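Agglutinin (Narcissus pseudonarcissus, PDB 3DZW) binds mannose-containing glycans, here an alpha-1,3-linked mannobiose, as a lectin of the monocot mannose-binding family. Local coordinates at residues A[3-6]-A[7-10]; A[78-81]-A[82-86]. All coordinates share one frame; numbering follows the deposited sequence.

Interaction 1: A[3-6]-A[7-10]; sequences ILYS and GETL
Tyr-5 and Glu-8 are joined by two hydrogen bonds round a type II beta turn, which takes the chain from strand 3-5, paired with strand 84-88, to strand 8-10, paired with strand 53-56, and so from one sheet of the beta-prism to another. In the backbone bond, Glu-8 N donates to Tyr-5 O over 3.0 Å and closes the turn. The other involves a side chain: Tyr-5 N donates to Glu-8 OE1 at 3.0 Å. The N-H arrives from above the carboxylate plane, 48° out of it. Glu-8 can reach back this way because its CG lies anti to the carbonyl carbon (chi1 -63°) and the chain then runs extended beside the Tyr-5 side chain. The carboxylate stands perpendicular to the phenol ring, and OE1 sits at the ring edge, 3.6 Å from Tyr-5 CD1. One face of that ring carries Ile-3 CG2, 3.6 Å above its centre. Gly-7 takes the third position of the turn with positive phi, a conformation well suited to glycine.

Apolar contacts occupy the inner side. Leu-4 CD1 lies 3.7 Å from Glu-8 CB and 4.0 Å from Leu-10 CD2. Leu-54 and Met-56 of strand 53-56 also touch Leu-4.

Glu-8 thus divides its carboxylate: OE1 takes the Tyr-5 amide, while OE2 forms a salt bridge with Lys-90 of the second subunit. Those two partners probably favour the ionised acid and link the turn to the subunit interface.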
loop_
_atom_site.group_PDB
_atom_site.type_symbol
_atom_site.label_atom_id
_atom_site.label_comp_id
_atom_site.label_asym_id
_atom_site.label_seq_id
_atom_site.Cartn_x
_atom_site.Cartn_y
_atom_site.Cartn_z
ATOM N N ILE A 3 2.200 -0.411 -10.529
ATOM C CA ILE A 3 2.650 0.142 -11.824
ATOM C C ILE A 3 4.007 -0.368 -12.292
ATOM O O ILE A 3 4.965 -0.487 -11.490
ATOM C CB ILE A 3 2.752 1.712 -11.769
ATOM C CG1 ILE A 3 1.435 2.339 -11.349
ATOM C CG2 ILE A 3 3.230 2.292 -13.135
ATOM C CD1 ILE A 3 1.509 3.888 -11.229
ATOM N N LEU A 4 4.083 -0.700 -13.589
ATOM C CA LEU A 4 5.314 -1.089 -14.226
ATOM C C LEU A 4 5.617 0.090 -15.175
ATOM O O LEU A 4 4.903 0.300 -16.171
ATOM C CB LEU A 4 5.200 -2.406 -14.988
ATOM C CG LEU A 4 6.519 -2.912 -15.640
ATOM C CD1 LEU A 4 7.563 -3.215 -14.576
ATOM C CD2 LEU A 4 6.289 -4.135 -16.519
ATOM N N TYR A 5 6.641 0.879 -14.834
ATOM C CA TYR A 5 7.015 2.076 -15.628
ATOM C C TYR A 5 7.830 1.732 -16.853
ATOM O O TYR A 5 8.529 0.714 -16.872
ATOM C CB TYR A 5 7.798 3.077 -14.751
ATOM C CG TYR A 5 6.988 3.700 -13.624
ATOM C CD1 TYR A 5 6.909 3.094 -12.377
ATOM C CD2 TYR A 5 6.316 4.908 -13.812
ATOM C CE1 TYR A 5 6.158 3.678 -11.333
ATOM C CE2 TYR A 5 5.563 5.493 -12.780
ATOM C CZ TYR A 5 5.495 4.877 -11.552
ATOM O OH TYR A 5 4.760 5.456 -10.540
ATOM N N SER A 6 7.737 2.575 -17.902
ATOM C CA SER A 6 8.525 2.339 -19.121
ATOM C C SER A 6 10.002 2.377 -18.744
ATOM O O SER A 6 10.444 3.264 -17.978
ATOM C CB SER A 6 8.180 3.342 -20.254
ATOM O OG SER A 6 8.332 4.691 -19.852
ATOM N N GLY A 7 10.760 1.399 -19.255
ATOM C CA GLY A 7 12.184 1.263 -18.943
ATOM C C GLY A 7 12.423 0.224 -17.822
ATOM O O GLY A 7 13.577 -0.064 -17.474
ATOM N N GLU A 8 11.325 -0.326 -17.257
ATOM C CA GLU A 8 11.400 -1.351 -16.175
ATOM C C GLU A 8 10.972 -2.719 -16.672
ATOM O O GLU A 8 10.270 -2.837 -17.697
ATOM C CB GLU A 8 10.529 -0.968 -14.972
ATOM C CG GLU A 8 10.940 0.329 -14.254
ATOM C CD GLU A 8 10.074 0.624 -13.011
ATOM O OE1 GLU A 8 8.904 0.158 -12.955
ATOM O OE2 GLU A 8 10.561 1.335 -12.102
ATOM N N THR A 9 11.370 -3.755 -15.932
ATOM C CA THR A 9 11.043 -5.127 -16.276
ATOM C C THR A 9 10.652 -5.956 -15.064
ATOM O O THR A 9 11.006 -5.624 -13.927
ATOM C CB THR A 9 12.246 -5.854 -16.913
ATOM O OG1 THR A 9 13.327 -5.915 -15.962
ATOM C CG2 THR A 9 12.721 -5.148 -18.193
ATOM N N LEU A 10 9.907 -7.038 -15.317
ATOM C CA LEU A 10 9.539 -7.980 -14.287
ATOM C C LEU A 10 10.324 -9.250 -14.563
ATOM O O LEU A 10 10.175 -9.856 -15.634
ATOM C CB LEU A 10 8.028 -8.292 -14.268
ATOM C CG LEU A 10 7.031 -7.197 -13.871
ATOM C CD1 LEU A 10 5.616 -7.742 -13.931
ATOM C CD2 LEU A 10 7.324 -6.639 -12.476
#

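Interaction 2: A[78-81]-A[82-86]. With MAN (alpha-D-mannopyranose), chain C; MAN (alpha-D-mannopyranose), chain B.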
loop_
_atom_site.group_PDB
_atom_site.type_symbol
_atom_site.label_atom_id
_atom_site.label_comp_id
_atom_site.label_asym_id
_atom_site.label_seq_id
_atom_site.Cartn_x
_atom_site.Cartn_y
_atom_site.Cartn_z
ATOM N N GLY A 78 3.703 -0.436 -30.065
ATOM C CA GLY A 78 4.964 0.276 -30.259
ATOM C C GLY A 78 4.733 1.488 -31.143
ATOM O O GLY A 78 4.019 1.406 -32.142
ATOM N N GLY A 79 5.325 2.618 -30.772
ATOM C CA GLY A 79 5.160 3.847 -31.535
ATOM C C GLY A 79 6.189 4.899 -31.188
ATOM O O GLY A 79 7.389 4.627 -31.196
ATOM N N GLU A 80 5.714 6.110 -30.886
ATOM C CA GLU A 80 6.597 7.222 -30.554
ATOM C C GLU A 80 7.347 6.994 -29.244
ATOM O O GLU A 80 6.787 6.448 -28.277
ATOM C CB GLU A 80 5.805 8.557 -30.483
ATOM C CG GLU A 80 4.701 8.618 -29.381
ATOM C CD GLU A 80 3.975 9.973 -29.335
ATOM O OE1 GLU A 80 4.336 10.877 -30.120
ATOM O OE2 GLU A 80 3.049 10.125 -28.507
ATOM N N ASN A 81 8.615 7.407 -29.221
ATOM C CA ASN A 81 9.435 7.287 -28.048
ATOM C C ASN A 81 8.923 8.243 -26.994
ATOM O O ASN A 81 8.594 9.387 -27.305
ATOM C CB ASN A 81 10.884 7.618 -28.374
ATOM C CG ASN A 81 11.813 7.448 -27.174
ATOM O OD1 ASN A 81 12.695 8.267 -26.942
ATOM N ND2 ASN A 81 11.594 6.401 -26.399
ATOM N N GLY A 82 8.847 7.784 -25.745
ATOM C CA GLY A 82 8.361 8.628 -24.657
ATOM C C GLY A 82 8.252 7.891 -23.331
ATOM O O GLY A 82 8.968 6.917 -23.092
ATOM N N ASN A 83 7.352 8.374 -22.469
ATOM C CA ASN A 83 7.120 7.792 -21.143
ATOM C C ASN A 83 5.731 7.190 -21.052
ATOM O O ASN A 83 4.734 7.861 -21.345
ATOM C CB ASN A 83 7.325 8.859 -20.066
ATOM C CG ASN A 83 8.791 9.350 -19.987
ATOM O OD1 ASN A 83 9.696 8.587 -19.658
ATOM N ND2 ASN A 83 8.997 10.627 -20.246
ATOM N N TYR A 84 5.669 5.915 -20.639
ATOM C CA TYR A 84 4.418 5.166 -20.529
ATOM C C TYR A 84 4.319 4.437 -19.204
ATOM O O TYR A 84 5.309 4.303 -18.490
ATOM C CB TYR A 84 4.332 4.118 -21.639
ATOM C CG TYR A 84 4.393 4.647 -23.064
ATOM C CD1 TYR A 84 5.613 4.942 -23.670
ATOM C CD2 TYR A 84 3.236 4.795 -23.824
ATOM C CE1 TYR A 84 5.671 5.417 -24.995
ATOM C CE2 TYR A 84 3.292 5.266 -25.147
ATOM C CZ TYR A 84 4.510 5.568 -25.714
ATOM O OH TYR A 84 4.566 6.027 -27.018
ATOM N N VAL A 85 3.105 3.953 -18.886
ATOM C CA VAL A 85 2.862 3.173 -17.668
ATOM C C VAL A 85 1.898 2.009 -17.921
ATOM O O VAL A 85 0.950 2.148 -18.674
ATOM C CB VAL A 85 2.278 4.031 -16.477
ATOM C CG1 VAL A 85 3.316 5.029 -15.952
ATOM C CG2 VAL A 85 0.966 4.734 -16.873
ATOM N N CYS A 86 2.198 0.854 -17.309
ATOM C CA CYS A 86 1.333 -0.333 -17.353
ATOM C C CYS A 86 0.793 -0.437 -15.942
ATOM O O CYS A 86 1.559 -0.676 -15.002
ATOM C CB CYS A 86 2.090 -1.575 -17.727
ATOM S SG CYS A 86 1.057 -3.116 -17.686
HETATM C C1 MAN C . 10.668 11.883 -15.685
HETATM C C2 MAN C . 10.070 10.698 -14.940
HETATM C C3 MAN C . 9.033 9.987 -15.813
HETATM C C4 MAN C . 7.993 10.978 -16.299
HETATM C C5 MAN C . 8.669 12.185 -16.963
HETATM C C6 MAN C . 7.651 13.244 -17.364
HETATM O O2 MAN C . 9.483 11.144 -13.722
HETATM O O3 MAN C . 8.401 8.943 -15.092
HETATM O O4 MAN C . 7.107 10.331 -17.211
HETATM O O5 MAN C . 9.637 12.769 -16.075
HETATM O O6 MAN C . 8.304 14.300 -18.057
HETATM C C1 MAN B . 13.052 13.549 -19.558
HETATM C C2 MAN B . 11.944 12.663 -18.829
HETATM C C3 MAN B . 12.286 12.425 -17.347
HETATM C C4 MAN B . 13.761 12.045 -17.188
HETATM C C5 MAN B . 14.690 13.147 -17.704
HETATM C C6 MAN B . 16.158 12.778 -17.499
HETATM O O1 MAN B . 12.630 14.947 -19.972
HETATM O O2 MAN B . 11.806 11.444 -19.493
HETATM O O3 MAN B . 11.458 11.401 -16.794
HETATM O O4 MAN B . 14.043 11.809 -15.835
HETATM O O5 MAN B . 14.494 13.373 -19.090
HETATM O O6 MAN B . 16.490 11.698 -18.348
#
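Tyr-84 OH donates a short hydrogen bond of 2.6 Å to Glu-80 O, the shortest polar link between the loop 78-81 and the segment 82-86. The C=O...O angle is 147° and the hydroxyl stands just 16° from the carbonyl plane, while the carbonyl oxygen lies in the plane of the phenol ring, at its edge. Tyr-84 reaches the loop with its CG anti to the carbonyl carbon. Glu-80 crosses it at about a right angle and brings CG to 3.5 Å from Tyr-84 OH.

Between these two residues the chain bends through Asn-81 and Gly-82. Asn-81 ND2 is turned to Ser-58 O, to which it is hydrogen-bonded, and the backbone of Gly-82 is also bonded to Ser-58. Two links therefore tie the bend to the neighbouring loop.

Asn-83 points away from the loop and meets sugar. Its ND2 donates to O2 of the chain B mannose over 3.0 Å with an N-H...O angle of 162°, and its CB lies 3.2 Å from O4 of the chain C mannose. Asp-91, Asn-93, Tyr-97 and Gln-89 of the second subunit complete the polar grip on the bound mannose, forming the Gln-Asp-Asn-Tyr site of this lectin family.

The chemistry splits by direction: a buried phenol holds the loop through a main-chain carbonyl, and the next residue back lends its amide to a disaccharide bound chiefly by another subunit.

Overall arrangement
Interactions 1 and 2 meet along one sheet, where strand 3-5 pairs antiparallel with strand 84-88: Leu-4 N probably bonds to Cys-86 O, Ser-6 OG to Tyr-84 N, and Tyr-5 packs on Val-85. Interaction 1 lies deeper, its centre about 7 Å from the chain's centre against about 13 Å for interaction 2, and it carries the chain from this sheet into the one containing strands 8-10 and 53-56. Leucine packing accompanies its turn, whereas interaction 2 is a more exposed loop entry relying on polar bonds. Both pack on the second subunit; interaction 1 adds a glutamate-lysine salt bridge, interaction 2 a share in bound mannose.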